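Local coordinates for protein N-isopropylammelide isopropylaminohydrolase (Burkholderia multivorans ATCC 17616, PDB 6NBO) that is a zinc-containing member of the amidohydrolase family, built around a TIM-barrel domain with a smaller beta-rich domain beside it, at residues A[387-391]-A[392-396]; A[133-136]-A[137-140]. All blocks are in the same frame, centred on the assembly; numbering follows the deposited sequence.

Interaction 1: A[387-391]-A[392-396]; sequences LVVSS and GKIVA
Gly392 packs its carbonyl carbon against CG1 of Val389 where the chain reverses through a type I' beta turn, Ser390 to Lys393, joining the two strands of a hairpin. Both inner residues of the turn, Ser391 and Gly392, have positive phi; the second suits glycine, since a CB there would run into the Ser391 carbonyl. Asp366 accepts a hydrogen bond from Ser391 N. Lys393 then closes the turn: Ser390 N reaches Lys393 O at 2.8 Å, and Lys393 N returns a bond of 3.0 Å to Ser390 O. Its aliphatic chain runs outward and bends only at the last torsion (chi4 68°), which turns NZ back to share a water with Ser391 O. Ile394, the non-hydrogen-bonded partner of Val389, lays CG1 near Val389 CG2, while its CG2 meets Leu387 CD1 at 3.7 Å, the two side chains crossing at about a right angle. At Val388 the register slips by one residue, and Val395 and Ala396 sit together opposite it in a classic beta bulge. Val388 O takes a nearly straight bond from Val395 N (2.9 Å, 169°) and a weak one from Ala396 N, whereas Val388 N donates to Ala396 O. Val395 CG2 sits between its own backbone N and carbonyl carbon, a position from which it touches Val388 CG1 at 3.7 Å and also packs near Ser390 CB. The small Ala396 methyl fits against Val388 CB. Backbone bonds thus fix the register, bulge included, while branched side chains supply apolar packing on both faces and the ammonium group of Lys393 stays at the more exposed turn end.

Interaction 2: A[133-136]-A[137-140]; sequences AGLR and HLHR
Ala133 sets its methyl group against the imidazole of His137, with CB 3.4 Å from NE2; the short alanine side chain suits so close an approach. His137 has CG anti to its carbonyl carbon (chi1 -53°), which swings the ring back along the chain toward this methyl. Arg136 brings NH2 to 3.7 Å from His137 CE1, with the guanidinium and ring planes 80° apart, and a water at the edge of the guanidinium, in its plane, accepts a weak bond from Arg136 NH2 and also bonds to His137 ND1. Between Ala133 and Arg136 the chain makes a type II' turn, with Gly134 at positive phi, and Leu135 then takes the N-cap position of helix 136-147. Leu135 O accepts His139 N at 2.8 Å, and one residue on, Arg136 O takes Arg140 N. A water donates to Gly134 O and accepts from Leu138 N. Leu135 CB lies 3.7 Å from His139 NE2, and its CD2 comes near Leu138 CD2. The start of the helix therefore combines backbone bonds with water at its first turn, its leucines packing on helix 170-180 and His137 buried against strand 120-128, while Arg136 is exposed and the charge of Arg140 is answered by a salt bridge to Asp143.

Interactions 1 and 2 lie in different parts of the protein, their centres 30 Å apart and their nearest atoms about 18 Å apart. The hairpin of interaction 1 is largely buried: strand 387-390 bonds to strand 367-370, and side chains of the hairpin reach helix 104-117 and strand 48-51. Interaction 2 is only partly buried. It begins the helix that follows strand 120-128 in the TIM-barrel domain, with the side chain of His137 about 14 Å from a zinc ion. Cross-strand backbone pairing and branched aliphatic side chains dominate the former; the latter relies on bonds along the helix and a mixture of leucines, histidines and arginines suited to a more solvent-accessible place.

Interaction 1: A[387-391]-A[392-396]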
loop_
_atom_site.group_PDB
_atom_site.type_symbol
_atom_site.label_atom_id
_atom_site.label_comp_id
_atom_site.label_asym_id
_atom_site.label_seq_id
_atom_site.Cartn_x
_atom_site.Cartn_y
_atom_site.Cartn_z
ATOM N N LEU A 387 21.233 -2.918 -0.168
ATOM C CA LEU A 387 21.086 -3.179 1.259
ATOM C C LEU A 387 19.665 -2.836 1.664
ATOM O O LEU A 387 19.136 -1.805 1.248
ATOM C CB LEU A 387 22.061 -2.340 2.097
ATOM C CG LEU A 387 21.985 -2.553 3.616
ATOM C CD1 LEU A 387 22.465 -3.953 3.973
ATOM C CD2 LEU A 387 22.811 -1.512 4.352
ATOM N N VAL A 388 19.037 -3.705 2.452
ATOM C CA VAL A 388 17.764 -3.387 3.086
ATOM C C VAL A 388 17.962 -3.566 4.580
ATOM O O VAL A 388 18.408 -4.630 5.034
ATOM C CB VAL A 388 16.598 -4.250 2.568
ATOM C CG1 VAL A 388 15.290 -3.820 3.233
ATOM C CG2 VAL A 388 16.469 -4.131 1.041
ATOM N N VAL A 389 17.669 -2.510 5.333
ATOM C CA VAL A 389 17.638 -2.537 6.788
ATOM C C VAL A 389 16.194 -2.348 7.205
ATOM O O VAL A 389 15.509 -1.454 6.694
ATOM C CB VAL A 389 18.524 -1.436 7.392
ATOM C CG1 VAL A 389 18.444 -1.472 8.912
ATOM C CG2 VAL A 389 19.954 -1.590 6.899
ATOM N N SER A 390 15.723 -3.184 8.116
ATOM C CA SER A 390 14.348 -3.071 8.573
ATOM C C SER A 390 14.340 -3.127 10.086
ATOM O O SER A 390 14.880 -4.070 10.672
ATOM C CB SER A 390 13.481 -4.183 7.982
ATOM O OG SER A 390 12.152 -4.060 8.441
ATOM N N SER A 391 13.736 -2.111 10.706
ATOM C CA SER A 391 13.732 -1.975 12.161
ATOM C C SER A 391 15.142 -2.118 12.723
ATOM O O SER A 391 15.363 -2.758 13.756
ATOM C CB SER A 391 12.783 -2.976 12.816
ATOM O OG SER A 391 11.440 -2.579 12.607
ATOM N N GLY A 392 16.108 -1.521 12.025
ATOM C CA GLY A 392 17.481 -1.499 12.493
ATOM C C GLY A 392 18.280 -2.758 12.241
ATOM O O GLY A 392 19.448 -2.816 12.642
ATOM N N LYS A 393 17.704 -3.763 11.587
ATOM C CA LYS A 393 18.387 -5.020 11.324
ATOM C C LYS A 393 18.596 -5.190 9.829
ATOM O O LYS A 393 17.693 -4.926 9.042
ATOM C CB LYS A 393 17.582 -6.199 11.867
ATOM C CG LYS A 393 17.410 -6.166 13.379
ATOM C CD LYS A 393 16.743 -7.426 13.870
ATOM C CE LYS A 393 16.520 -7.376 15.374
ATOM N NZ LYS A 393 15.503 -6.348 15.737
ATOM N N ILE A 394 19.788 -5.641 9.445
ATOM C CA ILE A 394 20.059 -5.939 8.046
ATOM C C ILE A 394 19.281 -7.190 7.655
ATOM O O ILE A 394 19.483 -8.264 8.229
ATOM C CB ILE A 394 21.561 -6.127 7.812
ATOM C CG1 ILE A 394 22.307 -4.808 8.034
ATOM C CG2 ILE A 394 21.803 -6.662 6.426
ATOM C CD1 ILE A 394 23.806 -4.941 8.111
ATOM N N VAL A 395 18.398 -7.061 6.667
ATOM C CA VAL A 395 17.542 -8.171 6.265
ATOM C C VAL A 395 17.763 -8.619 4.827
ATOM O O VAL A 395 17.334 -9.732 4.468
ATOM C CB VAL A 395 16.049 -7.841 6.488
ATOM C CG1 VAL A 395 15.758 -7.673 7.950
ATOM C CG2 VAL A 395 15.631 -6.576 5.705
ATOM N N ALA A 396 18.396 -7.818 3.980
ATOM C CA ALA A 396 18.572 -8.217 2.593
ATOM C C ALA A 396 19.804 -7.537 2.021
ATOM O O ALA A 396 20.149 -6.417 2.408
ATOM C CB ALA A 396 17.338 -7.868 1.755
HETATM O O HOH W 1 16.423 -3.603 16.132
#

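Interaction 2: A[133-136]-A[137-140]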
loop_
_atom_site.group_PDB
_atom_site.type_symbol
_atom_site.label_atom_id
_atom_site.label_comp_id
_atom_site.label_asym_id
_atom_site.label_seq_id
_atom_site.Cartn_x
_atom_site.Cartn_y
_atom_site.Cartn_z
ATOM N N ALA A 133 -15.470 -18.549 2.298
ATOM C CA ALA A 133 -14.291 -19.000 3.015
ATOM C C ALA A 133 -14.281 -18.626 4.486
ATOM O O ALA A 133 -13.431 -19.134 5.223
ATOM C CB ALA A 133 -13.024 -18.427 2.362
ATOM N N GLY A 134 -15.176 -17.750 4.935
ATOM C CA GLY A 134 -15.100 -17.328 6.322
ATOM C C GLY A 134 -13.869 -16.473 6.547
ATOM O O GLY A 134 -13.489 -15.648 5.707
ATOM N N LEU A 135 -13.235 -16.662 7.697
ATOM C CA LEU A 135 -12.001 -15.954 8.018
ATOM C C LEU A 135 -10.746 -16.724 7.598
ATOM O O LEU A 135 -9.651 -16.401 8.066
ATOM C CB LEU A 135 -11.941 -15.657 9.521
ATOM C CG LEU A 135 -13.119 -14.868 10.115
ATOM C CD1 LEU A 135 -12.875 -14.541 11.594
ATOM C CD2 LEU A 135 -13.396 -13.604 9.315
ATOM N N ARG A 136 -10.875 -17.735 6.734
ATOM C CA ARG A 136 -9.713 -18.575 6.445
ATOM C C ARG A 136 -8.582 -17.776 5.808
ATOM O O ARG A 136 -7.413 -17.951 6.174
ATOM C CB ARG A 136 -10.094 -19.757 5.551
ATOM C CG ARG A 136 -8.849 -20.511 5.091
ATOM C CD ARG A 136 -9.124 -21.941 4.716
ATOM N NE ARG A 136 -10.362 -22.120 3.969
ATOM C CZ ARG A 136 -10.534 -21.786 2.693
ATOM N NH1 ARG A 136 -11.702 -22.025 2.103
ATOM N NH2 ARG A 136 -9.552 -21.206 2.011
ATOM N N HIS A 137 -8.898 -16.911 4.838
ATOM C CA HIS A 137 -7.842 -16.103 4.228
ATOM C C HIS A 137 -7.244 -15.139 5.243
ATOM O O HIS A 137 -6.025 -14.934 5.273
ATOM C CB HIS A 137 -8.377 -15.321 3.025
ATOM C CG HIS A 137 -9.082 -16.165 2.007
ATOM N ND1 HIS A 137 -8.514 -17.284 1.436
ATOM C CD2 HIS A 137 -10.312 -16.044 1.450
ATOM C CE1 HIS A 137 -9.365 -17.819 0.577
ATOM N NE2 HIS A 137 -10.463 -17.085 0.566
ATOM N N LEU A 138 -8.091 -14.519 6.066
ATOM C CA LEU A 138 -7.596 -13.637 7.118
ATOM C C LEU A 138 -6.620 -14.364 8.037
ATOM O O LEU A 138 -5.529 -13.857 8.325
ATOM C CB LEU A 138 -8.771 -13.076 7.918
ATOM C CG LEU A 138 -8.342 -12.190 9.083
ATOM C CD1 LEU A 138 -7.565 -10.975 8.549
ATOM C CD2 LEU A 138 -9.564 -11.761 9.906
ATOM N N HIS A 139 -6.997 -15.552 8.515
ATOM C CA HIS A 139 -6.119 -16.291 9.422
ATOM C C HIS A 139 -4.771 -16.598 8.775
ATOM O O HIS A 139 -3.733 -16.543 9.443
ATOM C CB HIS A 139 -6.794 -17.586 9.889
ATOM C CG HIS A 139 -7.910 -17.369 10.869
ATOM N ND1 HIS A 139 -7.812 -16.493 11.929
ATOM C CD2 HIS A 139 -9.149 -17.912 10.947
ATOM C CE1 HIS A 139 -8.945 -16.497 12.612
ATOM N NE2 HIS A 139 -9.771 -17.352 12.038
ATOM N N ARG A 140 -4.761 -16.927 7.477
ATOM C CA ARG A 140 -3.489 -17.208 6.810
ATOM C C ARG A 140 -2.613 -15.962 6.720
ATOM O O ARG A 140 -1.398 -16.031 6.941
ATOM C CB ARG A 140 -3.731 -17.793 5.417
ATOM C CG ARG A 140 -4.520 -19.116 5.397
ATOM C CD ARG A 140 -3.771 -20.278 6.052
ATOM N NE ARG A 140 -3.718 -20.188 7.512
ATOM C CZ ARG A 140 -4.648 -20.662 8.338
ATOM N NH1 ARG A 140 -4.497 -20.519 9.651
ATOM N NH2 ARG A 140 -5.725 -21.273 7.858
HETATM O O HOH W 2 -10.956 -14.692 5.102
HETATM O O HOH W 3 -6.606 -19.594 2.225
#